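Long-range contacts in NADH-dependent FAD reductase (Streptomyces globisporus, PDB 4R82), which catalyses the NADH-dependent reduction of FAD, supplying the freely diffusing FADH2 that a monooxygenase and a halogenase need to build the enediyne antibiotic C-1027: residues Val36-Gly41 against Thr81-Val86; Pro59-Ile64 against Ile148-Val153; Val130-Cys135 against Thr157-Arg162. All coordinates share one frame; numbering follows the deposited sequence.

The three interactions tie together strands of one antiparallel sheet, in which 35-39, 81-86, 131-143, 146-158 and 61-67 follow one another. Interactions 1 and 2 have centres about 12 Å apart and meet where Val37 CG1 lies 3.8 Å from Ile64 CD1. Strand 81-86 of interaction 1 is zipped to strand 131-143 of interaction 3, and strand 146-158 serves interaction 2 through 148-153 and interaction 3 through 157-158. A bound FAD lies about 6 Å from the side chain of Ile64 and about 7 Å from that of Val37. Interaction 3 lies away from the FAD site, the Arg158 side chain about 9 Å from a bound NAD, and like interaction 2 touches the second subunit.

Interaction 1: Val36-Gly41 against Thr81-Val86; sequences VVTVGG and TFAVSV
Strands 36-39 and 81-86 run antiparallel at 151°, their axes 4.7 Å apart at closest approach. Two hydrogen-bonded pairs, Val36 with Ser85 and Thr38 with Ala83, flank the non-hydrogen-bonded pair Val37-Val84. Val36 N reaches Ser85 O at 2.8 Å, and Thr38 O receives Ala83 N at 2.8 Å; the two reciprocal bonds complete the ladder. On the face that carries Thr38, Ala83 and Ser85, the Thr38 hydroxyl stands between its own N and carbonyl carbon (chi1 56°), which lays OG1 3.5 Å from Ala83 CB. A water joins the strands here, donating to Val36 O and Thr38 OG1 and hydrogen-bonded to Ser85 OG. The face bearing Val37, Val39 and Phe82 is apolar: Val37 CG1 approaches the Phe82 ring obliquely, 4.1 Å from CD2, while Val39 CG1 rests 4.0 Å from Phe82 CB. The ladder lies in the sheet of the flavin reductase-like domain, the Val37 side chain about 7 Å from a bound FAD. Met72 and Leu76 of helix 71-78 pack on Val39, and strand 124-126 lies over the Thr38 face, with Thr38 OG1 hydrogen-bonded to Pro124 O and Ser85 OG to Ile126 N. Strands 45-49 and 131-143 flank the pair in the sheet.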
ATOM      1  N   VAL A  36     -10.328  -7.463  -2.368  1.00  8.54           N
ATOM      2  CA  VAL A  36     -11.651  -7.032  -2.821  1.00  8.00           C
ATOM      3  C   VAL A  36     -12.273  -6.338  -1.627  1.00 11.66           C
ATOM      4  O   VAL A  36     -12.364  -6.916  -0.534  1.00 11.96           O
ATOM      5  CB  VAL A  36     -12.539  -8.199  -3.280  1.00 11.25           C
ATOM      6  CG1 VAL A  36     -13.943  -7.703  -3.613  1.00 11.58           C
ATOM      7  CG2 VAL A  36     -11.928  -8.888  -4.502  1.00 11.28           C
ATOM      8  N   VAL A  37     -12.666  -5.086  -1.824  1.00 10.30           N
ATOM      9  CA  VAL A  37     -13.408  -4.355  -0.813  1.00 11.22           C
ATOM     10  C   VAL A  37     -14.890  -4.617  -1.027  1.00 10.44           C
ATOM     11  O   VAL A  37     -15.374  -4.532  -2.160  1.00 10.80           O
ATOM     12  CB  VAL A  37     -13.131  -2.845  -0.925  1.00  9.54           C
ATOM     13  CG1 VAL A  37     -14.021  -2.051   0.038  1.00 11.31           C
ATOM     14  CG2 VAL A  37     -11.659  -2.561  -0.639  1.00  9.55           C
ATOM     15  N   THR A  38     -15.618  -4.927   0.044  1.00  8.40           N
ATOM     16  CA  THR A  38     -17.049  -5.158  -0.097  1.00  8.91           C
ATOM     17  C   THR A  38     -17.861  -4.352   0.901  1.00  9.69           C
ATOM     18  O   THR A  38     -17.364  -3.957   1.965  1.00 11.72           O
ATOM     19  CB  THR A  38     -17.416  -6.650   0.046  1.00 13.04           C
ATOM     20  OG1 THR A  38     -16.941  -7.139   1.310  1.00 12.52           O
ATOM     21  CG2 THR A  38     -16.789  -7.478  -1.075  1.00 12.05           C
ATOM     22  N   VAL A  39     -19.115  -4.114   0.538  1.00 12.77           N
ATOM     23  CA  VAL A  39     -20.069  -3.483   1.441  1.00 10.16           C
ATOM     24  C   VAL A  39     -21.380  -4.237   1.408  1.00 14.14           C
ATOM     25  O   VAL A  39     -21.668  -4.955   0.444  1.00 14.18           O
ATOM     26  CB  VAL A  39     -20.338  -2.006   1.056  1.00 12.65           C
ATOM     27  CG1 VAL A  39     -19.077  -1.172   1.202  1.00 12.26           C
ATOM     28  CG2 VAL A  39     -20.883  -1.922  -0.367  1.00 13.07           C
ATOM     29  N   GLY A  40     -22.164  -4.079   2.473  1.00 11.59           N
ATOM     30  CA  GLY A  40     -23.499  -4.636   2.534  1.00 12.94           C
ATOM     31  C   GLY A  40     -24.504  -3.578   2.131  1.00 16.90           C
ATOM     32  O   GLY A  40     -24.346  -2.928   1.094  1.00 16.91           O
ATOM     33  N   GLY A  41     -25.535  -3.385   2.943  1.00 16.79           N
ATOM     34  CA  GLY A  41     -26.569  -2.431   2.601  1.00 20.56           C
ATOM     35  C   GLY A  41     -27.596  -3.044   1.667  1.00 20.04           C
ATOM     36  O   GLY A  41     -27.603  -4.254   1.440  1.00 18.21           O
ATOM     37  N   THR A  81     -19.705   0.799   7.504  1.00 11.44           N
ATOM     38  CA  THR A  81     -18.673  -0.230   7.596  1.00 10.76           C
ATOM     39  C   THR A  81     -18.363  -0.801   6.231  1.00 16.29           C
ATOM     40  O   THR A  81     -19.188  -0.719   5.322  1.00 16.76           O
ATOM     41  CB  THR A  81     -19.094  -1.432   8.487  1.00 16.68           C
ATOM     42  OG1 THR A  81     -20.287  -2.023   7.960  1.00 22.70           O
ATOM     43  CG2 THR A  81     -19.332  -1.015   9.934  1.00 15.61           C
ATOM     44  N   PHE A  82     -17.177  -1.386   6.093  1.00 14.08           N
ATOM     45  CA  PHE A  82     -16.815  -2.086   4.864  1.00 12.25           C
ATOM     46  C   PHE A  82     -15.965  -3.285   5.223  1.00 13.50           C
ATOM     47  O   PHE A  82     -15.534  -3.427   6.364  1.00 13.61           O
ATOM     48  CB  PHE A  82     -16.088  -1.182   3.843  1.00 13.39           C
ATOM     49  CG  PHE A  82     -14.748  -0.641   4.314  1.00 11.61           C
ATOM     50  CD1 PHE A  82     -14.681   0.562   5.002  1.00 16.13           C
ATOM     51  CD2 PHE A  82     -13.561  -1.329   4.066  1.00 13.40           C
ATOM     52  CE1 PHE A  82     -13.464   1.081   5.427  1.00 14.91           C
ATOM     53  CE2 PHE A  82     -12.336  -0.820   4.496  1.00 13.06           C
ATOM     54  CZ  PHE A  82     -12.288   0.388   5.180  1.00 13.20           C
ATOM     55  N   ALA A  83     -15.754  -4.176   4.269  1.00 10.29           N
ATOM     56  CA  ALA A  83     -14.890  -5.311   4.537  1.00 11.82           C
ATOM     57  C   ALA A  83     -13.792  -5.378   3.502  1.00  9.46           C
ATOM     58  O   ALA A  83     -13.940  -4.882   2.368  1.00 11.74           O
ATOM     59  CB  ALA A  83     -15.674  -6.614   4.579  1.00 11.04           C
ATOM     60  N   VAL A  84     -12.676  -5.966   3.912  1.00  8.57           N
ATOM     61  CA  VAL A  84     -11.558  -6.175   2.999  1.00  7.66           C
ATOM     62  C   VAL A  84     -11.228  -7.662   2.956  1.00 10.59           C
ATOM     63  O   VAL A  84     -11.017  -8.282   4.000  1.00 11.90           O
ATOM     64  CB  VAL A  84     -10.311  -5.387   3.468  1.00 10.62           C
ATOM     65  CG1 VAL A  84      -9.110  -5.656   2.538  1.00 12.75           C
ATOM     66  CG2 VAL A  84     -10.608  -3.899   3.550  1.00 12.20           C
ATOM     67  N   SER A  85     -11.167  -8.236   1.748  1.00  9.01           N
ATOM     68  CA  SER A  85     -10.755  -9.617   1.596  1.00 11.22           C
ATOM     69  C   SER A  85      -9.434  -9.592   0.858  1.00 10.64           C
ATOM     70  O   SER A  85      -9.382  -9.174  -0.306  1.00 11.00           O
ATOM     71  CB  SER A  85     -11.790 -10.414   0.793  1.00 11.42           C
ATOM     72  OG  SER A  85     -13.044 -10.452   1.459  1.00 12.57           O
ATOM     73  N   VAL A  86      -8.371 -10.027   1.531  1.00  8.68           N
ATOM     74  CA  VAL A  86      -7.056 -10.082   0.907  1.00 10.26           C
ATOM     75  C   VAL A  86      -6.982 -11.343   0.066  1.00 11.29           C
ATOM     76  O   VAL A  86      -7.080 -12.460   0.590  1.00 11.07           O
ATOM     77  CB  VAL A  86      -5.940 -10.109   1.950  1.00 11.80           C
ATOM     78  CG1 VAL A  86      -4.578 -10.280   1.271  1.00 12.43           C
ATOM     79  CG2 VAL A  86      -5.985  -8.842   2.803  1.00 13.06           C
TER
HETATM   80  O   HOH W   1     -14.280  -7.982   1.317  1.00 12.59           O
HETATM   81  O   HOH W   2     -21.032  -2.777   4.811  1.00 19.60           O

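Interaction 2: Pro59-Ile64 against Ile148-Val153; sequences PPLVLI and IFLGEV
Ile64 O accepts the backbone N-H of Phe149 at 2.8 Å, with the donor nearly along the C=O axis and an N-H...O angle of 165°. The CA-H of Ile148 also leans on this oxygen, which sits at the edge of the Phe149 ring. The bond belongs to an antiparallel ladder between strands 61-67 and 146-158 in the sheet of the flavin reductase-like domain, of the FMN-binding split-barrel type. Val62 pairs in both directions with Gly151, and at the far end Val153 N reaches Pro60 O, also at 2.8 Å; Pro60 follows Pro59, whose preceding peptide bond is cis.

Side chains alternate between the faces. On one, Leu61 CD1 meets Leu150 CD2 at 4.0 Å, the two leucines slanting across each other, while Leu61 CD2 lies against CA and CB of Glu152. With Leu150 CG anti to the backbone N (chi1 -175°) and chi2 at 66°, CD1 turns back toward the partner strand, 3.5 Å from Val62 O. Farther along, Leu63 CD2 touches Ile148 CG2.

On the face of Val62, Ile64 and Phe149, the Ile64 side chain comes about 6 Å from a bound FAD. There Ile64 CG1 packs on Phe149 CB at 3.9 Å, and Leu76 of helix 71-78 touches both residues. The second subunit packs its Gly144 on Pro59 and Leu61, its Leu23 on Pro60 and its Glu142 on Leu150. Val62 and Val153 cross at about a right angle, their CG1 and CG2 methyls 3.9 Å apart.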
ATOM      1  N   PRO A  59      -5.257   3.386  17.604  1.00 15.59           N
ATOM      2  CA  PRO A  59      -6.298   2.397  17.277  1.00 16.42           C
ATOM      3  C   PRO A  59      -5.921   1.568  16.062  1.00 14.13           C
ATOM      4  O   PRO A  59      -5.064   1.994  15.281  1.00 14.74           O
ATOM      5  CB  PRO A  59      -7.520   3.270  16.959  1.00 17.56           C
ATOM      6  CG  PRO A  59      -6.937   4.580  16.513  1.00 20.60           C
ATOM      7  CD  PRO A  59      -5.715   4.765  17.367  1.00 17.36           C
ATOM      8  N   PRO A  60      -6.535   0.389  15.900  1.00 12.71           N
ATOM      9  CA  PRO A  60      -6.184  -0.449  14.753  1.00 11.33           C
ATOM     10  C   PRO A  60      -6.831   0.114  13.491  1.00 14.83           C
ATOM     11  O   PRO A  60      -8.052  -0.008  13.311  1.00 15.15           O
ATOM     12  CB  PRO A  60      -6.772  -1.815  15.113  1.00 13.33           C
ATOM     13  CG  PRO A  60      -7.867  -1.517  16.103  1.00 14.82           C
ATOM     14  CD  PRO A  60      -7.447  -0.286  16.842  1.00 15.67           C
ATOM     15  N   LEU A  61      -6.020   0.720  12.630  1.00 10.36           N
ATOM     16  CA  LEU A  61      -6.554   1.416  11.452  1.00 10.57           C
ATOM     17  C   LEU A  61      -5.949   0.941  10.146  1.00 12.35           C
ATOM     18  O   LEU A  61      -4.766   0.602  10.090  1.00 11.19           O
ATOM     19  CB  LEU A  61      -6.316   2.928  11.542  1.00 12.07           C
ATOM     20  CG  LEU A  61      -6.789   3.703  12.768  1.00 13.14           C
ATOM     21  CD1 LEU A  61      -6.399   5.168  12.629  1.00 14.85           C
ATOM     22  CD2 LEU A  61      -8.298   3.554  12.922  1.00 13.44           C
ATOM     23  N   VAL A  62      -6.775   0.931   9.100  1.00  9.13           N
ATOM     24  CA  VAL A  62      -6.329   0.688   7.720  1.00  9.10           C
ATOM     25  C   VAL A  62      -6.943   1.744   6.841  1.00  9.28           C
ATOM     26  O   VAL A  62      -7.862   2.451   7.262  1.00 11.59           O
ATOM     27  CB  VAL A  62      -6.765  -0.700   7.202  1.00  9.26           C
ATOM     28  CG1 VAL A  62      -6.227  -1.781   8.115  1.00 13.23           C
ATOM     29  CG2 VAL A  62      -8.302  -0.796   7.113  1.00 10.31           C
ATOM     30  N   LEU A  63      -6.444   1.872   5.614  1.00  9.72           N
ATOM     31  CA  LEU A  63      -7.091   2.779   4.673  1.00 10.82           C
ATOM     32  C   LEU A  63      -7.224   2.137   3.306  1.00 10.02           C
ATOM     33  O   LEU A  63      -6.509   1.180   2.981  1.00 11.01           O
ATOM     34  CB  LEU A  63      -6.381   4.150   4.593  1.00 13.18           C
ATOM     35  CG  LEU A  63      -4.965   4.274   4.015  1.00 10.56           C
ATOM     36  CD1 LEU A  63      -4.966   4.218   2.482  1.00 10.11           C
ATOM     37  CD2 LEU A  63      -4.331   5.573   4.507  1.00 10.57           C
ATOM     38  N   ILE A  64      -8.170   2.656   2.531  1.00 10.94           N
ATOM     39  CA  ILE A  64      -8.266   2.359   1.111  1.00  7.98           C
ATOM     40  C   ILE A  64      -8.476   3.671   0.361  1.00  9.91           C
ATOM     41  O   ILE A  64      -8.997   4.648   0.922  1.00 12.01           O
ATOM     42  CB  ILE A  64      -9.428   1.384   0.791  1.00 10.55           C
ATOM     43  CG1 ILE A  64     -10.751   1.915   1.356  1.00 12.31           C
ATOM     44  CG2 ILE A  64      -9.139  -0.007   1.353  1.00 14.37           C
ATOM     45  CD1 ILE A  64     -11.944   1.005   1.040  1.00 14.44           C
ATOM     46  N   ILE A 148      -9.822   8.989   0.361  1.00 13.54           N
ATOM     47  CA  ILE A 148      -9.121   8.077   1.256  1.00 11.28           C
ATOM     48  C   ILE A 148     -10.084   7.739   2.380  1.00 11.69           C
ATOM     49  O   ILE A 148     -10.524   8.632   3.100  1.00 13.39           O
ATOM     50  CB  ILE A 148      -7.872   8.762   1.828  1.00 11.98           C
ATOM     51  CG1 ILE A 148      -6.925   9.145   0.680  1.00 14.56           C
ATOM     52  CG2 ILE A 148      -7.152   7.858   2.832  1.00 12.53           C
ATOM     53  CD1 ILE A 148      -5.784  10.069   1.105  1.00 16.35           C
ATOM     54  N   PHE A 149     -10.432   6.461   2.517  1.00 12.71           N
ATOM     55  CA  PHE A 149     -11.334   6.023   3.586  1.00 11.92           C
ATOM     56  C   PHE A 149     -10.507   5.352   4.656  1.00 10.35           C
ATOM     57  O   PHE A 149      -9.869   4.325   4.400  1.00 12.92           O
ATOM     58  CB  PHE A 149     -12.373   5.022   3.049  1.00 11.44           C
ATOM     59  CG  PHE A 149     -13.358   5.623   2.086  1.00 13.58           C
ATOM     60  CD1 PHE A 149     -13.078   5.678   0.724  1.00 16.76           C
ATOM     61  CD2 PHE A 149     -14.570   6.124   2.539  1.00 15.41           C
ATOM     62  CE1 PHE A 149     -13.989   6.233  -0.167  1.00 17.81           C
ATOM     63  CE2 PHE A 149     -15.482   6.689   1.654  1.00 19.81           C
ATOM     64  CZ  PHE A 149     -15.194   6.740   0.300  1.00 22.30           C
ATOM     65  N   LEU A 150     -10.518   5.933   5.849  1.00 10.90           N
ATOM     66  CA  LEU A 150      -9.776   5.393   6.981  1.00 10.72           C
ATOM     67  C   LEU A 150     -10.763   4.610   7.831  1.00 13.18           C
ATOM     68  O   LEU A 150     -11.780   5.156   8.279  1.00 15.28           O
ATOM     69  CB  LEU A 150      -9.180   6.546   7.791  1.00 14.74           C
ATOM     70  CG  LEU A 150      -8.250   6.222   8.966  1.00 18.27           C
ATOM     71  CD1 LEU A 150      -6.969   5.589   8.476  1.00 16.48           C
ATOM     72  CD2 LEU A 150      -7.945   7.482   9.774  1.00 20.24           C
ATOM     73  N   GLY A 151     -10.485   3.325   8.033  1.00 11.68           N
ATOM     74  CA  GLY A 151     -11.384   2.486   8.801  1.00 14.18           C
ATOM     75  C   GLY A 151     -10.717   1.902  10.022  1.00 14.22           C
ATOM     76  O   GLY A 151      -9.517   1.628  10.002  1.00 13.83           O
ATOM     77  N   GLU A 152     -11.496   1.720  11.084  1.00 12.24           N
ATOM     78  CA  GLU A 152     -10.994   1.043  12.273  1.00 11.42           C
ATOM     79  C   GLU A 152     -11.361  -0.437  12.176  1.00 13.95           C
ATOM     80  O   GLU A 152     -12.513  -0.780  11.900  1.00 13.58           O
ATOM     81  CB  GLU A 152     -11.553   1.674  13.553  1.00 14.73           C
ATOM     82  CG  GLU A 152     -11.058   0.950  14.813  1.00 19.95           C
ATOM     83  CD  GLU A 152     -11.434   1.647  16.097  1.00 26.01           C
ATOM     84  OE1 GLU A 152     -11.916   2.796  16.035  1.00 30.90           O
ATOM     85  OE2 GLU A 152     -11.237   1.043  17.173  1.00 27.39           O
ATOM     86  N   VAL A 153     -10.378  -1.313  12.396  1.00 14.06           N
ATOM     87  CA  VAL A 153     -10.590  -2.751  12.287  1.00 11.52           C
ATOM     88  C   VAL A 153     -11.417  -3.220  13.482  1.00 12.75           C
ATOM     89  O   VAL A 153     -10.994  -3.054  14.633  1.00 14.46           O
ATOM     90  CB  VAL A 153      -9.251  -3.512  12.276  1.00 11.98           C
ATOM     91  CG1 VAL A 153      -9.496  -5.016  12.158  1.00 14.20           C
ATOM     92  CG2 VAL A 153      -8.370  -3.017  11.119  1.00  9.63           C
TER

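Interaction 3: Val130-Cys135 against Thr157-Arg162; sequences VAHLEC and TRWPAR
His132 and Trp159 form a T-shaped pair: the six-membered ring of the indole presents its edge to a face of the imidazole, with centroids 5.0 Å apart and planes at 72°. With Trp159 CG anti to the carbonyl carbon (chi1 -74°), the ring swings back toward the strand of His132. Trp159 CH2 comes to 3.5 Å from His132 ND1, while CZ3 sits above the imidazole, offset toward its rim. The indole itself is clasped from both faces. Thr157 CG2 lies over one, and Arg162 NH2 lies 3.4 Å above the plane of the other, near the rim; Val130 O occupies the edge.

Backbone bonds set the register that brings these groups together. His132 N donates to Thr157 O at 2.8 Å and Thr157 N returns the bond to His132 O; beyond the non-hydrogen-bonded pair Ala131-Arg158, Trp159 N reaches Val130 O at 2.9 Å. A type I turn from Trp159 to Arg162 then folds the chain back, and Val130 CG1 rests 3.6 Å from Arg162 O. The contact thus ties the open end of the hairpin made by strands 131-143 and 146-158.

Farther out, His132 NE2 is hydrogen-bonded to Ile126 O, and Arg162 NH2 to Ala129 O, so the imidazole and the guanidinium are each held by a main-chain carbonyl. Arg158 instead makes salt bridges to Asp29 and Glu13 of the second subunit, whose strand continues the sheet beside Thr157 and Arg158. The bond from His132 NE2 to a carbonyl points to a proton on that nitrogen, without settling the charge of the ring.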
ATOM      1  N   VAL A 130      -6.841 -14.814   2.004  1.00 11.26           N
ATOM      2  CA  VAL A 130      -5.805 -14.954   3.023  1.00  9.32           C
ATOM      3  C   VAL A 130      -6.347 -14.436   4.352  1.00 10.92           C
ATOM      4  O   VAL A 130      -6.080 -14.998   5.425  1.00 12.90           O
ATOM      5  CB  VAL A 130      -4.532 -14.168   2.633  1.00 12.55           C
ATOM      6  CG1 VAL A 130      -3.417 -14.435   3.621  1.00 15.23           C
ATOM      7  CG2 VAL A 130      -4.077 -14.575   1.247  1.00 12.94           C
ATOM      8  N   ALA A 131      -7.124 -13.363   4.267  1.00  9.79           N
ATOM      9  CA  ALA A 131      -7.673 -12.737   5.466  1.00 10.87           C
ATOM     10  C   ALA A 131      -8.910 -11.944   5.155  1.00  9.25           C
ATOM     11  O   ALA A 131      -9.084 -11.474   4.026  1.00 10.21           O
ATOM     12  CB  ALA A 131      -6.638 -11.841   6.105  1.00 10.50           C
ATOM     13  N   HIS A 132      -9.752 -11.773   6.177  1.00  9.37           N
ATOM     14  CA  HIS A 132     -10.912 -10.875   6.106  1.00  9.41           C
ATOM     15  C   HIS A 132     -10.761  -9.839   7.203  1.00 11.34           C
ATOM     16  O   HIS A 132     -10.441 -10.188   8.346  1.00 12.65           O
ATOM     17  CB  HIS A 132     -12.211 -11.648   6.374  1.00 12.34           C
ATOM     18  CG  HIS A 132     -12.556 -12.664   5.328  1.00  9.57           C
ATOM     19  ND1 HIS A 132     -13.297 -13.789   5.611  1.00 12.53           N
ATOM     20  CD2 HIS A 132     -12.290 -12.711   3.999  1.00 13.24           C
ATOM     21  CE1 HIS A 132     -13.461 -14.496   4.506  1.00 17.32           C
ATOM     22  NE2 HIS A 132     -12.859 -13.864   3.513  1.00 15.02           N
ATOM     23  N   LEU A 133     -11.012  -8.574   6.880  1.00 12.47           N
ATOM     24  CA  LEU A 133     -11.029  -7.525   7.896  1.00 11.37           C
ATOM     25  C   LEU A 133     -12.351  -6.806   7.756  1.00 11.72           C
ATOM     26  O   LEU A 133     -12.746  -6.451   6.656  1.00 14.78           O
ATOM     27  CB  LEU A 133      -9.899  -6.516   7.683  1.00 15.98           C
ATOM     28  CG  LEU A 133      -8.443  -6.987   7.728  1.00 19.35           C
ATOM     29  CD1 LEU A 133      -7.985  -7.492   6.363  1.00 16.99           C
ATOM     30  CD2 LEU A 133      -7.522  -5.874   8.244  1.00 26.32           C
ATOM     31  N   GLU A 134     -13.054  -6.617   8.862  1.00  9.60           N
ATOM     32  CA  GLU A 134     -14.266  -5.813   8.842  1.00 11.70           C
ATOM     33  C   GLU A 134     -13.985  -4.521   9.588  1.00 13.80           C
ATOM     34  O   GLU A 134     -13.474  -4.543  10.717  1.00 14.98           O
ATOM     35  CB  GLU A 134     -15.431  -6.593   9.458  1.00 15.61           C
ATOM     36  CG  GLU A 134     -15.802  -7.810   8.604  1.00 18.08           C
ATOM     37  CD  GLU A 134     -16.884  -8.667   9.221  1.00 25.95           C
ATOM     38  OE1 GLU A 134     -18.067  -8.290   9.113  1.00 23.77           O
ATOM     39  OE2 GLU A 134     -16.547  -9.725   9.796  1.00 31.62           O
ATOM     40  N   CYS A 135     -14.312  -3.397   8.953  1.00 11.94           N
ATOM     41  CA  CYS A 135     -13.839  -2.102   9.414  1.00 11.60           C
ATOM     42  C   CYS A 135     -14.963  -1.104   9.532  1.00 14.55           C
ATOM     43  O   CYS A 135     -15.879  -1.100   8.714  1.00 16.97           O
ATOM     44  CB  CYS A 135     -12.840  -1.538   8.411  1.00 12.47           C
ATOM     45  SG  CYS A 135     -11.449  -2.641   8.089  1.00 19.03           S
ATOM     46  N   THR A 157     -10.130 -12.136  10.512  1.00 11.61           N
ATOM     47  CA  THR A 157      -9.894 -13.575  10.564  1.00 13.72           C
ATOM     48  C   THR A 157      -8.848 -13.868   9.504  1.00 14.56           C
ATOM     49  O   THR A 157      -8.844 -13.224   8.455  1.00 14.83           O
ATOM     50  CB  THR A 157     -11.171 -14.373  10.261  1.00 20.53           C
ATOM     51  OG1 THR A 157     -12.123 -14.177  11.319  1.00 21.09           O
ATOM     52  CG2 THR A 157     -10.863 -15.858  10.156  1.00 22.49           C
ATOM     53  N   ARG A 158      -7.951 -14.810   9.779  1.00 10.60           N
ATOM     54  CA  ARG A 158      -6.926 -15.137   8.788  1.00 11.90           C
ATOM     55  C   ARG A 158      -6.736 -16.646   8.661  1.00 12.11           C
ATOM     56  O   ARG A 158      -7.063 -17.399   9.574  1.00 14.33           O
ATOM     57  CB  ARG A 158      -5.607 -14.428   9.113  1.00 16.89           C
ATOM     58  CG  ARG A 158      -4.972 -14.851  10.419  1.00 15.30           C
ATOM     59  CD  ARG A 158      -3.772 -13.957  10.768  1.00 17.65           C
ATOM     60  NE  ARG A 158      -2.680 -14.120   9.811  1.00 16.26           N
ATOM     61  CZ  ARG A 158      -1.671 -14.975   9.956  1.00 19.86           C
ATOM     62  NH1 ARG A 158      -1.593 -15.758  11.029  1.00 21.77           N
ATOM     63  NH2 ARG A 158      -0.733 -15.046   9.021  1.00 19.82           N
ATOM     64  N   TRP A 159      -6.224 -17.061   7.507  1.00 11.32           N
ATOM     65  CA  TRP A 159      -5.950 -18.464   7.207  1.00 14.69           C
ATOM     66  C   TRP A 159      -4.461 -18.564   6.958  1.00 11.80           C
ATOM     67  O   TRP A 159      -3.983 -18.287   5.862  1.00 12.28           O
ATOM     68  CB  TRP A 159      -6.751 -18.919   5.973  1.00 15.26           C
ATOM     69  CG  TRP A 159      -8.208 -19.116   6.278  1.00 15.57           C
ATOM     70  CD1 TRP A 159      -8.836 -20.300   6.555  1.00 18.45           C
ATOM     71  CD2 TRP A 159      -9.211 -18.095   6.386  1.00 13.88           C
ATOM     72  NE1 TRP A 159     -10.170 -20.079   6.810  1.00 19.27           N
ATOM     73  CE2 TRP A 159     -10.426 -18.735   6.718  1.00 18.92           C
ATOM     74  CE3 TRP A 159      -9.202 -16.705   6.227  1.00 14.25           C
ATOM     75  CZ2 TRP A 159     -11.624 -18.030   6.896  1.00 20.85           C
ATOM     76  CZ3 TRP A 159     -10.399 -15.999   6.412  1.00 14.67           C
ATOM     77  CH2 TRP A 159     -11.592 -16.669   6.742  1.00 17.18           C
ATOM     78  N   PRO A 160      -3.711 -18.951   7.990  1.00 13.20           N
ATOM     79  CA  PRO A 160      -2.247 -18.905   7.922  1.00 17.83           C
ATOM     80  C   PRO A 160      -1.631 -19.717   6.782  1.00 15.23           C
ATOM     81  O   PRO A 160      -0.538 -19.378   6.339  1.00 18.99           O
ATOM     82  CB  PRO A 160      -1.820 -19.487   9.268  1.00 19.98           C
ATOM     83  CG  PRO A 160      -2.961 -19.166  10.182  1.00 21.89           C
ATOM     84  CD  PRO A 160      -4.198 -19.300   9.336  1.00 15.01           C
ATOM     85  N   ALA A 161      -2.307 -20.758   6.309  1.00 14.28           N
ATOM     86  CA  ALA A 161      -1.722 -21.600   5.269  1.00 16.77           C
ATOM     87  C   ALA A 161      -1.719 -20.898   3.914  1.00 13.96           C
ATOM     88  O   ALA A 161      -0.977 -21.293   3.002  1.00 15.96           O
ATOM     89  CB  ALA A 161      -2.445 -22.934   5.188  1.00 19.05           C
ATOM     90  N   ARG A 162      -2.545 -19.863   3.789  1.00 12.49           N
ATOM     91  CA  ARG A 162      -2.705 -19.149   2.514  1.00 11.90           C
ATOM     92  C   ARG A 162      -1.721 -17.999   2.355  1.00 14.73           C
ATOM     93  O   ARG A 162      -1.297 -17.387   3.339  1.00 16.01           O
ATOM     94  CB  ARG A 162      -4.135 -18.620   2.371  1.00 11.81           C
ATOM     95  CG  ARG A 162      -5.194 -19.727   2.313  1.00 12.07           C
ATOM     96  CD  ARG A 162      -6.612 -19.161   2.329  1.00 14.63           C
ATOM     97  NE  ARG A 162      -7.587 -20.253   2.309  1.00 12.29           N
ATOM     98  CZ  ARG A 162      -8.878 -20.135   2.610  1.00 12.33           C
ATOM     99  NH1 ARG A 162      -9.669 -21.201   2.538  1.00 13.71           N
ATOM    100  NH2 ARG A 162      -9.382 -18.968   2.974  1.00 12.66           N
TER